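Local coordinates for glycosaminoglycan xylosylkinase (Hydra vulgaris, PDB 5XOM), which probably acts as a secretory-pathway kinase of the Fam20 family, transferring phosphate to xylose in the glycosaminoglycan linkage region of proteoglycans, at residues A173-K178 and Y187-Y192; G128-N133 and D296-F301; A150-G155 and L210-P215; F110-Y115 and E197-S202. One frame throughout, in Å; residues are numbered along the deposited sequence.

Interaction 1. Residues A173-K178 and Y187-Y192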
loop_
_atom_site.group_PDB
_atom_site.type_symbol
_atom_site.label_atom_id
_atom_site.label_comp_id
_atom_site.label_asym_id
_atom_site.label_seq_id
_atom_site.Cartn_x
_atom_site.Cartn_y
_atom_site.Cartn_z
ATOM N N ALA A 173 33.480 -7.450 20.502
ATOM C CA ALA A 173 34.008 -8.795 20.724
ATOM C C ALA A 173 34.655 -8.939 22.099
ATOM O O ALA A 173 34.528 -9.988 22.742
ATOM C CB ALA A 173 35.005 -9.155 19.624
ATOM N N THR A 174 35.361 -7.908 22.568
ATOM C CA THR A 174 36.056 -8.029 23.848
ATOM C C THR A 174 35.120 -8.040 25.047
ATOM O O THR A 174 35.609 -8.177 26.174
ATOM C CB THR A 174 37.073 -6.899 24.031
ATOM O OG1 THR A 174 36.389 -5.636 24.105
ATOM C CG2 THR A 174 38.052 -6.869 22.875
ATOM N N THR A 175 33.806 -7.906 24.859
ATOM C CA THR A 175 32.868 -8.000 25.973
ATOM C C THR A 175 32.077 -9.301 25.937
ATOM O O THR A 175 31.106 -9.450 26.688
ATOM C CB THR A 175 31.911 -6.799 25.997
ATOM O OG1 THR A 175 31.004 -6.871 24.891
ATOM C CG2 THR A 175 32.683 -5.496 25.916
ATOM N N PHE A 176 32.467 -10.246 25.086
ATOM C CA PHE A 176 31.858 -11.566 25.108
ATOM C C PHE A 176 32.455 -12.399 26.231
ATOM O O PHE A 176 33.674 -12.417 26.430
ATOM C CB PHE A 176 32.040 -12.270 23.768
ATOM C CG PHE A 176 30.983 -11.921 22.768
ATOM C CD1 PHE A 176 31.062 -10.750 22.037
ATOM C CD2 PHE A 176 29.890 -12.745 22.587
ATOM C CE1 PHE A 176 30.081 -10.425 21.126
ATOM C CE2 PHE A 176 28.907 -12.424 21.678
ATOM C CZ PHE A 176 29.002 -11.266 20.946
ATOM N N ILE A 177 31.589 -13.080 26.980
ATOM C CA ILE A 177 31.991 -13.942 28.085
ATOM C C ILE A 177 31.057 -15.143 28.116
ATOM O O ILE A 177 30.055 -15.197 27.403
ATOM C CB ILE A 177 31.944 -13.223 29.451
ATOM C CG1 ILE A 177 30.505 -12.803 29.772
ATOM C CG2 ILE A 177 32.890 -12.030 29.495
ATOM C CD1 ILE A 177 30.344 -12.196 31.149
ATOM N N LYS A 178 31.391 -16.110 28.966
ATOM C CA LYS A 178 30.480 -17.196 29.288
ATOM C C LYS A 178 30.008 -17.041 30.723
ATOM O O LYS A 178 30.744 -16.559 31.585
ATOM C CB LYS A 178 31.129 -18.574 29.089
ATOM C CG LYS A 178 31.636 -18.816 27.680
ATOM C CD LYS A 178 32.592 -19.997 27.599
ATOM C CE LYS A 178 32.020 -21.270 28.174
ATOM N NZ LYS A 178 33.010 -22.377 28.039
ATOM N N TYR A 187 28.439 -8.083 27.400
ATOM C CA TYR A 187 28.023 -7.031 28.321
ATOM C C TYR A 187 28.219 -5.602 27.820
ATOM O O TYR A 187 27.814 -4.673 28.524
ATOM C CB TYR A 187 28.728 -7.192 29.675
ATOM C CG TYR A 187 30.234 -7.094 29.649
ATOM C CD1 TYR A 187 30.872 -5.858 29.703
ATOM C CD2 TYR A 187 31.024 -8.238 29.620
ATOM C CE1 TYR A 187 32.252 -5.765 29.699
ATOM C CE2 TYR A 187 32.404 -8.156 29.616
ATOM C CZ TYR A 187 33.015 -6.917 29.656
ATOM O OH TYR A 187 34.391 -6.829 29.649
ATOM N N GLY A 188 28.822 -5.388 26.647
ATOM C CA GLY A 188 28.889 -4.056 26.041
ATOM C C GLY A 188 29.822 -3.083 26.757
ATOM O O GLY A 188 30.561 -3.437 27.677
ATOM N N LYS A 189 29.781 -1.821 26.297
ATOM C CA LYS A 189 30.632 -0.770 26.850
ATOM C C LYS A 189 29.888 0.528 27.164
ATOM O O LYS A 189 30.518 1.589 27.250
ATOM C CB LYS A 189 31.804 -0.488 25.908
ATOM C CG LYS A 189 32.767 -1.648 25.819
ATOM C CD LYS A 189 33.920 -1.371 24.884
ATOM C CE LYS A 189 34.924 -2.502 24.979
ATOM N NZ LYS A 189 35.399 -2.624 26.393
ATOM N N CYS A 190 28.572 0.466 27.350
ATOM C CA CYS A 190 27.759 1.633 27.681
ATOM C C CYS A 190 28.034 2.081 29.120
ATOM O O CYS A 190 28.806 1.463 29.856
ATOM C CB CYS A 190 26.286 1.305 27.467
ATOM S SG CYS A 190 25.585 0.294 28.790
ATOM N N LEU A 191 27.385 3.181 29.528
ATOM C CA LEU A 191 27.681 3.792 30.827
ATOM C C LEU A 191 27.492 2.806 31.973
ATOM O O LEU A 191 28.341 2.705 32.867
ATOM C CB LEU A 191 26.797 5.011 31.072
ATOM C CG LEU A 191 26.953 6.270 30.231
ATOM C CD1 LEU A 191 25.828 7.251 30.584
ATOM C CD2 LEU A 191 28.352 6.880 30.401
ATOM N N TYR A 192 26.372 2.083 31.983
ATOM C CA TYR A 192 26.091 1.134 33.054
ATOM C C TYR A 192 26.450 -0.288 32.669
ATOM O O TYR A 192 26.189 -1.215 33.441
ATOM C CB TYR A 192 24.612 1.197 33.437
ATOM C CG TYR A 192 24.173 2.572 33.879
ATOM C CD1 TYR A 192 24.984 3.350 34.675
ATOM C CD2 TYR A 192 22.956 3.092 33.492
ATOM C CE1 TYR A 192 24.593 4.615 35.077
ATOM C CE2 TYR A 192 22.560 4.363 33.893
ATOM C CZ TYR A 192 23.382 5.119 34.686
ATOM O OH TYR A 192 22.995 6.383 35.087
#

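Interaction 2. Residues G128-N133 and D296-F301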
loop_
_atom_site.group_PDB
_atom_site.type_symbol
_atom_site.label_atom_id
_atom_site.label_comp_id
_atom_site.label_asym_id
_atom_site.label_seq_id
_atom_site.Cartn_x
_atom_site.Cartn_y
_atom_site.Cartn_z
ATOM N N GLY A 128 14.702 -0.624 35.300
ATOM C CA GLY A 128 15.094 -1.856 34.634
ATOM C C GLY A 128 15.763 -1.647 33.281
ATOM O O GLY A 128 15.980 -0.530 32.803
ATOM N N TYR A 129 16.094 -2.781 32.664
ATOM C CA TYR A 129 16.671 -2.829 31.329
ATOM C C TYR A 129 15.603 -2.623 30.267
ATOM O O TYR A 129 14.408 -2.816 30.503
ATOM C CB TYR A 129 17.335 -4.177 31.056
ATOM C CG TYR A 129 18.285 -4.644 32.129
ATOM C CD1 TYR A 129 19.299 -3.829 32.584
ATOM C CD2 TYR A 129 18.157 -5.893 32.691
ATOM C CE1 TYR A 129 20.166 -4.256 33.564
ATOM C CE2 TYR A 129 19.021 -6.321 33.678
ATOM C CZ TYR A 129 20.022 -5.499 34.110
ATOM O OH TYR A 129 20.889 -5.922 35.091
ATOM N N ASP A 130 16.060 -2.257 29.070
ATOM C CA ASP A 130 15.193 -2.269 27.897
ATOM C C ASP A 130 14.613 -3.665 27.681
ATOM O O ASP A 130 15.341 -4.661 27.731
ATOM C CB ASP A 130 16.007 -1.855 26.667
ATOM C CG ASP A 130 16.132 -0.352 26.520
ATOM O OD1 ASP A 130 15.740 0.360 27.465
ATOM O OD2 ASP A 130 16.668 0.114 25.486
ATOM N N ARG A 131 13.301 -3.735 27.432
ATOM C CA ARG A 131 12.627 -4.994 27.099
ATOM C C ARG A 131 12.534 -5.122 25.584
ATOM O O ARG A 131 11.866 -4.317 24.922
ATOM C CB ARG A 131 11.228 -5.083 27.709
ATOM C CG ARG A 131 11.183 -5.523 29.174
ATOM C CD ARG A 131 11.746 -4.473 30.103
ATOM N NE ARG A 131 10.756 -3.449 30.364
ATOM C CZ ARG A 131 10.958 -2.400 31.142
ATOM N NH1 ARG A 131 12.115 -2.207 31.770
ATOM N NH2 ARG A 131 9.984 -1.517 31.309
ATOM N N HIS A 132 13.190 -6.145 25.039
ATOM C CA HIS A 132 13.194 -6.347 23.594
ATOM C C HIS A 132 11.787 -6.596 23.064
ATOM O O HIS A 132 11.440 -6.141 21.970
ATOM C CB HIS A 132 14.107 -7.514 23.236
ATOM C CG HIS A 132 13.515 -8.853 23.554
ATOM N ND1 HIS A 132 13.141 -9.216 24.831
ATOM C CD2 HIS A 132 13.204 -9.905 22.759
ATOM C CE1 HIS A 132 12.644 -10.440 24.813
ATOM N NE2 HIS A 132 12.671 -10.883 23.568
ATOM N N ASN A 133 10.976 -7.351 23.805
ATOM C CA ASN A 133 9.636 -7.666 23.331
ATOM C C ASN A 133 8.734 -6.450 23.373
ATOM O O ASN A 133 7.749 -6.396 22.630
ATOM C CB ASN A 133 9.025 -8.806 24.156
ATOM C CG ASN A 133 8.835 -8.428 25.617
ATOM O OD1 ASN A 133 9.750 -7.905 26.259
ATOM N ND2 ASN A 133 7.634 -8.671 26.143
ATOM N N ASP A 296 12.815 4.330 20.356
ATOM C CA ASP A 296 13.198 3.747 21.639
ATOM C C ASP A 296 11.997 3.644 22.573
ATOM O O ASP A 296 11.810 4.481 23.463
ATOM C CB ASP A 296 14.319 4.553 22.306
ATOM C CG ASP A 296 14.862 3.887 23.575
ATOM O OD1 ASP A 296 15.913 4.345 24.077
ATOM O OD2 ASP A 296 14.259 2.904 24.072
ATOM N N ASN A 297 11.189 2.604 22.391
ATOM C CA ASN A 297 9.997 2.383 23.198
ATOM C C ASN A 297 10.157 1.202 24.147
ATOM O O ASN A 297 9.156 0.650 24.615
ATOM C CB ASN A 297 8.781 2.178 22.293
ATOM C CG ASN A 297 8.664 3.244 21.221
ATOM O OD1 ASN A 297 8.732 4.437 21.509
ATOM N ND2 ASN A 297 8.488 2.815 19.967
ATOM N N ALA A 298 11.401 0.801 24.437
ATOM C CA ALA A 298 11.666 -0.480 25.086
ATOM C C ALA A 298 11.471 -0.464 26.596
ATOM O O ALA A 298 11.375 -1.542 27.199
ATOM C CB ALA A 298 13.091 -0.944 24.789
ATOM N N LYS A 299 11.395 0.703 27.229
ATOM C CA LYS A 299 11.205 0.727 28.677
ATOM C C LYS A 299 9.712 0.784 28.980
ATOM O O LYS A 299 9.168 1.717 29.572
ATOM C CB LYS A 299 11.961 1.892 29.303
ATOM C CG LYS A 299 12.272 1.651 30.774
ATOM C CD LYS A 299 13.636 1.007 30.963
ATOM C CE LYS A 299 14.739 2.001 30.689
ATOM N NZ LYS A 299 14.661 3.115 31.672
ATOM N N SER A 300 9.056 -0.294 28.572
ATOM C CA SER A 300 7.613 -0.397 28.652
ATOM C C SER A 300 7.263 -1.854 28.915
ATOM O O SER A 300 8.135 -2.733 28.931
ATOM C CB SER A 300 6.962 0.162 27.375
ATOM O OG SER A 300 7.437 -0.507 26.224
ATOM N N PHE A 301 5.970 -2.099 29.137
ATOM C CA PHE A 301 5.466 -3.427 29.495
ATOM C C PHE A 301 6.316 -4.059 30.600
ATOM O O PHE A 301 6.707 -5.227 30.529
ATOM C CB PHE A 301 5.379 -4.336 28.265
ATOM C CG PHE A 301 4.413 -3.834 27.213
ATOM C CD1 PHE A 301 3.037 -3.965 27.393
ATOM C CD2 PHE A 301 4.876 -3.247 26.042
ATOM C CE1 PHE A 301 2.142 -3.504 26.428
ATOM C CE2 PHE A 301 3.988 -2.784 25.070
ATOM C CZ PHE A 301 2.618 -2.910 25.266
HETATM O O HOH W 1 6.996 -7.898 29.089
#

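Interaction 3. Residues A150-G155 and L210-P215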
loop_
_atom_site.group_PDB
_atom_site.type_symbol
_atom_site.label_atom_id
_atom_site.label_comp_id
_atom_site.label_asym_id
_atom_site.label_seq_id
_atom_site.Cartn_x
_atom_site.Cartn_y
_atom_site.Cartn_z
ATOM N N ALA A 150 6.601 4.881 14.396
ATOM C CA ALA A 150 7.606 3.995 14.958
ATOM C C ALA A 150 8.357 3.269 13.848
ATOM O O ALA A 150 7.719 2.760 12.918
ATOM C CB ALA A 150 6.953 2.973 15.896
ATOM N N PRO A 151 9.686 3.211 13.910
ATOM C CA PRO A 151 10.458 2.463 12.926
ATOM C C PRO A 151 10.136 0.923 13.034
ATOM O O PRO A 151 9.836 0.459 14.126
ATOM C CB PRO A 151 11.916 2.734 13.282
ATOM C CG PRO A 151 11.912 3.671 14.418
ATOM C CD PRO A 151 10.533 3.847 14.939
ATOM N N PRO A 152 10.204 0.239 11.913
ATOM C CA PRO A 152 9.937 -1.225 11.938
ATOM C C PRO A 152 10.826 -1.985 12.920
ATOM O O PRO A 152 12.026 -1.730 13.043
ATOM C CB PRO A 152 10.214 -1.646 10.489
ATOM C CG PRO A 152 9.931 -0.421 9.670
ATOM C CD PRO A 152 10.097 0.801 10.556
ATOM N N VAL A 153 10.212 -2.950 13.612
ATOM C CA VAL A 153 10.879 -3.813 14.587
ATOM C C VAL A 153 10.529 -5.264 14.289
ATOM O O VAL A 153 9.365 -5.592 14.036
ATOM C CB VAL A 153 10.468 -3.461 16.031
ATOM C CG1 VAL A 153 11.233 -4.325 17.028
ATOM C CG2 VAL A 153 10.668 -1.965 16.313
ATOM N N VAL A 154 11.525 -6.148 14.362
ATOM C CA VAL A 154 11.288 -7.580 14.216
ATOM C C VAL A 154 12.029 -8.342 15.309
ATOM O O VAL A 154 13.129 -7.954 15.726
ATOM C CB VAL A 154 11.710 -8.088 12.818
ATOM C CG1 VAL A 154 13.204 -8.401 12.764
ATOM C CG2 VAL A 154 10.925 -9.300 12.461
ATOM N N GLY A 155 11.400 -9.416 15.791
ATOM C CA GLY A 155 12.083 -10.347 16.657
ATOM C C GLY A 155 12.945 -11.304 15.858
ATOM O O GLY A 155 12.673 -11.606 14.695
ATOM N N LEU A 210 15.255 -6.349 16.514
ATOM C CA LEU A 210 15.993 -5.505 15.581
ATOM C C LEU A 210 15.131 -4.301 15.226
ATOM O O LEU A 210 13.960 -4.465 14.857
ATOM C CB LEU A 210 16.363 -6.281 14.311
ATOM C CG LEU A 210 17.550 -7.255 14.307
ATOM C CD1 LEU A 210 17.379 -8.367 15.310
ATOM C CD2 LEU A 210 17.726 -7.851 12.921
ATOM N N ILE A 211 15.704 -3.098 15.329
ATOM C CA ILE A 211 15.009 -1.854 15.005
ATOM C C ILE A 211 15.772 -1.151 13.889
ATOM O O ILE A 211 16.971 -0.883 14.032
ATOM C CB ILE A 211 14.885 -0.928 16.228
ATOM C CG1 ILE A 211 14.191 -1.649 17.388
ATOM C CG2 ILE A 211 14.102 0.344 15.849
ATOM C CD1 ILE A 211 15.142 -2.174 18.445
ATOM N N LEU A 212 15.074 -0.839 12.795
ATOM C CA LEU A 212 15.698 -0.181 11.650
ATOM C C LEU A 212 16.173 1.227 11.973
ATOM O O LEU A 212 15.449 2.030 12.576
ATOM C CB LEU A 212 14.730 -0.080 10.473
ATOM C CG LEU A 212 14.418 -1.296 9.621
ATOM C CD1 LEU A 212 13.418 -0.891 8.557
ATOM C CD2 LEU A 212 15.691 -1.849 8.992
ATOM N N TRP A 213 17.377 1.539 11.509
ATOM C CA TRP A 213 17.809 2.925 11.427
ATOM C C TRP A 213 16.955 3.706 10.445
ATOM O O TRP A 213 16.587 3.204 9.379
ATOM C CB TRP A 213 19.248 3.007 10.950
ATOM C CG TRP A 213 20.260 2.835 11.982
ATOM C CD1 TRP A 213 20.094 2.164 13.150
ATOM C CD2 TRP A 213 21.579 3.344 11.975
ATOM N NE1 TRP A 213 21.268 2.215 13.871
ATOM C CE2 TRP A 213 22.195 2.935 13.175
ATOM C CE3 TRP A 213 22.316 4.102 11.065
ATOM C CZ2 TRP A 213 23.507 3.262 13.488
ATOM C CZ3 TRP A 213 23.619 4.420 11.382
ATOM C CH2 TRP A 213 24.210 4.003 12.584
ATOM N N LEU A 214 16.671 4.953 10.794
ATOM C CA LEU A 214 16.152 5.884 9.811
ATOM C C LEU A 214 17.243 6.208 8.789
ATOM O O LEU A 214 18.426 6.284 9.141
ATOM C CB LEU A 214 15.670 7.169 10.493
ATOM C CG LEU A 214 14.241 7.175 11.045
ATOM C CD1 LEU A 214 14.058 6.127 12.142
ATOM C CD2 LEU A 214 13.891 8.549 11.567
ATOM N N PRO A 215 16.890 6.387 7.520
ATOM C CA PRO A 215 17.901 6.757 6.527
ATOM C C PRO A 215 18.481 8.134 6.812
ATOM O O PRO A 215 17.912 8.943 7.548
ATOM C CB PRO A 215 17.133 6.733 5.199
ATOM C CG PRO A 215 15.696 6.735 5.563
ATOM C CD PRO A 215 15.580 6.114 6.915
#

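Interaction 4. Residues F110-Y115 and E197-S202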
loop_
_atom_site.group_PDB
_atom_site.type_symbol
_atom_site.label_atom_id
_atom_site.label_comp_id
_atom_site.label_asym_id
_atom_site.label_seq_id
_atom_site.Cartn_x
_atom_site.Cartn_y
_atom_site.Cartn_z
ATOM N N PHE A 110 20.161 -3.690 17.767
ATOM C CA PHE A 110 19.816 -5.001 18.308
ATOM C C PHE A 110 19.664 -4.915 19.820
ATOM O O PHE A 110 20.623 -4.584 20.525
ATOM C CB PHE A 110 20.859 -6.059 17.949
ATOM C CG PHE A 110 20.576 -7.400 18.565
ATOM C CD1 PHE A 110 19.495 -8.154 18.136
ATOM C CD2 PHE A 110 21.379 -7.901 19.581
ATOM C CE1 PHE A 110 19.221 -9.388 18.703
ATOM C CE2 PHE A 110 21.112 -9.140 20.153
ATOM C CZ PHE A 110 20.031 -9.881 19.711
ATOM N N LYS A 111 18.455 -5.185 20.305
ATOM C CA LYS A 111 18.157 -5.195 21.733
ATOM C C LYS A 111 17.976 -6.624 22.219
ATOM O O LYS A 111 16.980 -7.272 21.859
ATOM C CB LYS A 111 16.907 -4.367 22.016
ATOM C CG LYS A 111 17.073 -2.945 21.537
ATOM C CD LYS A 111 16.352 -1.968 22.425
ATOM C CE LYS A 111 16.668 -0.561 21.979
ATOM N NZ LYS A 111 15.742 0.419 22.586
ATOM N N PRO A 112 18.904 -7.158 23.005
ATOM C CA PRO A 112 18.780 -8.545 23.462
ATOM C C PRO A 112 17.706 -8.707 24.529
ATOM O O PRO A 112 17.369 -7.773 25.259
ATOM C CB PRO A 112 20.176 -8.861 24.023
ATOM C CG PRO A 112 20.739 -7.539 24.390
ATOM C CD PRO A 112 20.176 -6.539 23.422
ATOM N N LYS A 113 17.169 -9.920 24.607
ATOM C CA LYS A 113 16.311 -10.308 25.720
ATOM C C LYS A 113 17.044 -10.192 27.052
ATOM O O LYS A 113 18.195 -10.625 27.186
ATOM C CB LYS A 113 15.823 -11.738 25.506
ATOM C CG LYS A 113 15.107 -12.343 26.692
ATOM C CD LYS A 113 14.752 -13.796 26.431
ATOM C CE LYS A 113 14.657 -14.561 27.735
ATOM N NZ LYS A 113 13.291 -14.991 28.067
ATOM N N ARG A 114 16.370 -9.598 28.046
ATOM C CA ARG A 114 16.931 -9.429 29.382
ATOM C C ARG A 114 16.050 -9.983 30.491
ATOM O O ARG A 114 16.526 -10.106 31.623
ATOM C CB ARG A 114 17.193 -7.942 29.671
ATOM C CG ARG A 114 17.896 -7.214 28.546
ATOM C CD ARG A 114 19.312 -7.697 28.373
ATOM N NE ARG A 114 19.997 -7.799 29.651
ATOM C CZ ARG A 114 20.776 -6.845 30.151
ATOM N NH1 ARG A 114 20.962 -5.716 29.482
ATOM N NH2 ARG A 114 21.367 -7.013 31.319
ATOM N N TYR A 115 14.786 -10.292 30.215
ATOM C CA TYR A 115 13.839 -10.732 31.228
ATOM C C TYR A 115 12.976 -11.840 30.652
ATOM O O TYR A 115 12.840 -11.976 29.431
ATOM C CB TYR A 115 12.901 -9.606 31.689
ATOM C CG TYR A 115 13.532 -8.401 32.348
ATOM C CD1 TYR A 115 14.068 -8.477 33.627
ATOM C CD2 TYR A 115 13.572 -7.183 31.698
ATOM C CE1 TYR A 115 14.628 -7.365 34.234
ATOM C CE2 TYR A 115 14.131 -6.069 32.294
ATOM C CZ TYR A 115 14.658 -6.166 33.561
ATOM O OH TYR A 115 15.217 -5.056 34.156
ATOM N N GLU A 197 26.585 -7.740 34.602
ATOM C CA GLU A 197 25.234 -7.588 34.056
ATOM C C GLU A 197 25.236 -7.872 32.560
ATOM O O GLU A 197 24.978 -6.983 31.741
ATOM C CB GLU A 197 24.700 -6.188 34.347
ATOM C CG GLU A 197 24.524 -5.895 35.836
ATOM C CD GLU A 197 24.085 -4.468 36.096
ATOM O OE1 GLU A 197 24.916 -3.667 36.572
ATOM O OE2 GLU A 197 22.917 -4.140 35.805
ATOM N N PRO A 198 25.535 -9.105 32.160
ATOM C CA PRO A 198 25.560 -9.428 30.735
ATOM C C PRO A 198 24.175 -9.788 30.217
ATOM O O PRO A 198 23.272 -10.161 30.971
ATOM C CB PRO A 198 26.491 -10.645 30.681
ATOM C CG PRO A 198 26.199 -11.356 31.976
ATOM C CD PRO A 198 25.866 -10.283 32.990
ATOM N N ALA A 199 24.029 -9.669 28.901
ATOM C CA ALA A 199 22.931 -10.300 28.182
ATOM C C ALA A 199 23.414 -11.664 27.715
ATOM O O ALA A 199 24.460 -11.763 27.065
ATOM C CB ALA A 199 22.492 -9.457 26.983
ATOM N N CYS A 200 22.670 -12.709 28.057
ATOM C CA CYS A 200 23.105 -14.077 27.826
ATOM C C CYS A 200 22.164 -14.798 26.871
ATOM O O CYS A 200 20.942 -14.619 26.928
ATOM C CB CYS A 200 23.198 -14.838 29.140
ATOM S SG CYS A 200 24.646 -14.370 30.113
ATOM N N ALA A 201 22.753 -15.596 25.984
ATOM C CA ALA A 201 22.029 -16.460 25.068
ATOM C C ALA A 201 21.599 -17.752 25.762
ATOM O O ALA A 201 21.931 -18.006 26.921
ATOM C CB ALA A 201 22.897 -16.788 23.853
ATOM N N SER A 202 20.822 -18.560 25.036
ATOM C CA SER A 202 20.599 -19.975 25.361
ATOM C C SER A 202 21.611 -20.782 24.550
ATOM O O SER A 202 21.460 -20.929 23.334
ATOM C CB SER A 202 19.167 -20.393 25.042
ATOM O OG SER A 202 18.242 -19.461 25.567
HETATM O O HOH W 2 19.509 -12.614 25.720
HETATM O O HOH W 3 19.932 -12.099 29.451
HETATM O O HOH W 4 23.289 -4.086 31.223
HETATM O O HOH W 5 21.775 -9.156 33.277
#

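Interaction 1. Residues A173-K178 and Y187-Y192
Thr175 OG1 is held from two backbone sites: the amide of Gly188 points at it over 3.2 Å from Gly188 N to Thr175 OG1, a weak and bent bond, while the hydroxyl itself is bonded to the carbonyl of Leu172. A firmer link runs beside it, from Tyr187 N to Thr175 O at 3.1 Å. One threonine thus engages two successive amides, one with its side chain and one with its main chain. The phenol of Tyr187 returns to the same residue. With its CG set between the backbone N and the carbonyl carbon (chi1 62°), the ring lies flat over Thr175, and Thr175 CB stands 3.7 Å from the ring centroid, almost on the ring normal, in a CH-pi contact. Thr175 CG2 lies over the rim, 3.8 Å from Tyr187 CE1, and Ile177 CG2 meets the edge in the ring plane, 3.9 Å from Tyr187 CE2. Replacing Tyr187 by an alanine is likely to leave Thr175 CB without its aromatic cover and to open a gap beside the Ile177 methyl. On the more exposed side the aliphatic chain of Lys189 passes the two threonines, its CG 3.9 Å from Thr175 CG2 and its CE 3.6 Å from Thr174 OG1, a hydroxyl that is bonded to the Lys170 carbonyl. The contact joins the turn between helix 170-173 and strand 176-178 to the loop that leaves strand 184-186; that strand runs antiparallel to 176-178, and its Cys185 is backbone-bonded to Ile177.

Interaction 2. Residues G128-N133 and D296-F301
Arg131 lays its guanidinium plane across the 296-301 segment, presenting an edge to one carbonyl and a face to another. Along the edge, NE and NH2 grip the single atom Ser300 O side-on, with Arg131 NE 3.1 Å and Arg131 NH2 3.2 Å from it; the acceptor lies in the guanidinium plane, although both nitrogens stand on the same face of the carbonyl group. Ala298 O and Lys299 CA sit above one guanidinium face, toward its rim. Bends at chi2 (69°) and chi3 curl the arginine back so that NH1 also donates to Tyr129 O at 2.7 Å, an oxygen lying well out of the guanidinium plane, and NH1 is bonded to Glu127 O as well. The backbone adds a straighter bond, Arg131 N to Ala298 O at 2.9 Å. Lys299 passes the arginine obliquely, its CD 3.6 Å from Arg131 NH1, and carries its ammonium group to Tyr126 O and Asp277. Asp130 runs roughly at right angles to this lysine and packs its carboxylate carbon on the methyl of Ala298, CG to CB 3.5 Å. Its OD2 approaches Asp296 OD2 with the two carboxylate planes turned 74° apart; Lys111 makes a salt bridge to Asp130 beside them. Farther along, a water links Asn133 ND2 to Phe301 O. Asp296-Asn297-Ala298, following the 289-292 hairpin strand and facing the start of helix 132-144, probably corresponds to the DFG segment of protein kinases, consistent with the kinase-like fold of the Fam20 family.

Interaction 3. Residues A150-G155 and L210-P215
Val153 turns CG1 anti to its backbone nitrogen (chi1 -177°), which leaves CG2 to lie against Ile211; the isoleucine holds CG1 beside its backbone N, anti to the carbonyl carbon (chi1 -56°), which lays it alongside, and Val153 CG2 and Ile211 CG1 meet at 3.7 Å. The two are a non-hydrogen-bonded pair where strand 153-159 runs antiparallel to strand 205-212, at the edge of the five-stranded sheet that resembles the N-lobe sheet of protein kinases. The next pair, Val154 and Leu210, is hydrogen-bonded twice: Leu210 N to Val154 O is 2.8 Å and Val154 N to Leu210 O is 3.0 Å. Their side chains lie side by side on the other face, with Val154 CG1 4.1 Å from Leu210 CB. Ahead of the strand, Pro152 takes part, since Leu212 N donates to Pro152 O in a nearly straight bond of 3.2 Å. Helix 67-79 packs on the face of Val154 and Leu212, Met77 against both and Leu74 against Pro152, and Phe45 of the second subunit reaches Val154. On the Leu210 face Pro152 CG rests 3.7 Å from Leu212 CD1; past the strand ends, on the Ile211 side, Pro151 CG touches Leu214 CD1 at 4.0 Å.

Interaction 4. Residues F110-Y115 and E197-S202
Ala199 presses its methyl group between Pro112 and Arg114, and this close packing against the methyl is the tight part of the contact. Ala199 CB stands 3.7 Å from Pro112 CG and 3.9 Å from Arg114 CD, and it also lies over one face of the guanidinium group. The arginine reaches there by folding, with CG beside the backbone N and anti to the carbonyl carbon (chi1 -47°) and further bends at chi2 and chi3 that bring its flat end past the alanine. Elsewhere water does the joining. Arg114 NH2 stays 3.6 Å from Glu197 O, without a direct bond, and instead donates to a water at 2.9 Å from NH2 that is bonded in turn to Pro198 O; this water lies at the edge of the guanidinium, in its plane. A second, weaker water bridge runs from Arg114 NH1 to Glu197 O. Farther along the strand, Lys113 O receives two waters, one donating also to Cys200 O, 2.7 Å away, the other accepting from Cys200 N. The guanidinium also makes a cation-pi interaction with Tyr129. A leucine in place of Arg114 would probably leave the water at Pro198 O without its guanidinium partner and strip Tyr129 of its cation. The contact thus connects the end of strand 106-112, where Pro112 also packs on Met206 of strand 205-212, to strand 199-200, an outer strand of the small three-stranded sheet, whose Cys200 is joined by a disulfide to Cys185 on the neighbouring strand 184-186.

How the interactions relate
Interactions 3 and 4 share the five-stranded sheet, where Leu210 CD1 meets Phe110 CD1 at 3.5 Å. Interactions 4 and 1, about 11 Å apart between centres, both reach the small sheet, with Tyr187 CB packed on Pro198 CA at 4.0 Å. Toward the interior, interactions 4 and 2 lie about 12 Å apart between centres and join through Tyr115 OH and Tyr129 N, 2.9 Å apart. Lys111, bridged to Glu135 of helix 132-144, recalls the strand-lysine and helix-glutamate pair of protein kinases, so interaction 2 and the Lys111 end of segment 110-115 probably border the active-site cleft. Interaction 1 is more peripheral, its centre about 19 Å from that of interaction 2.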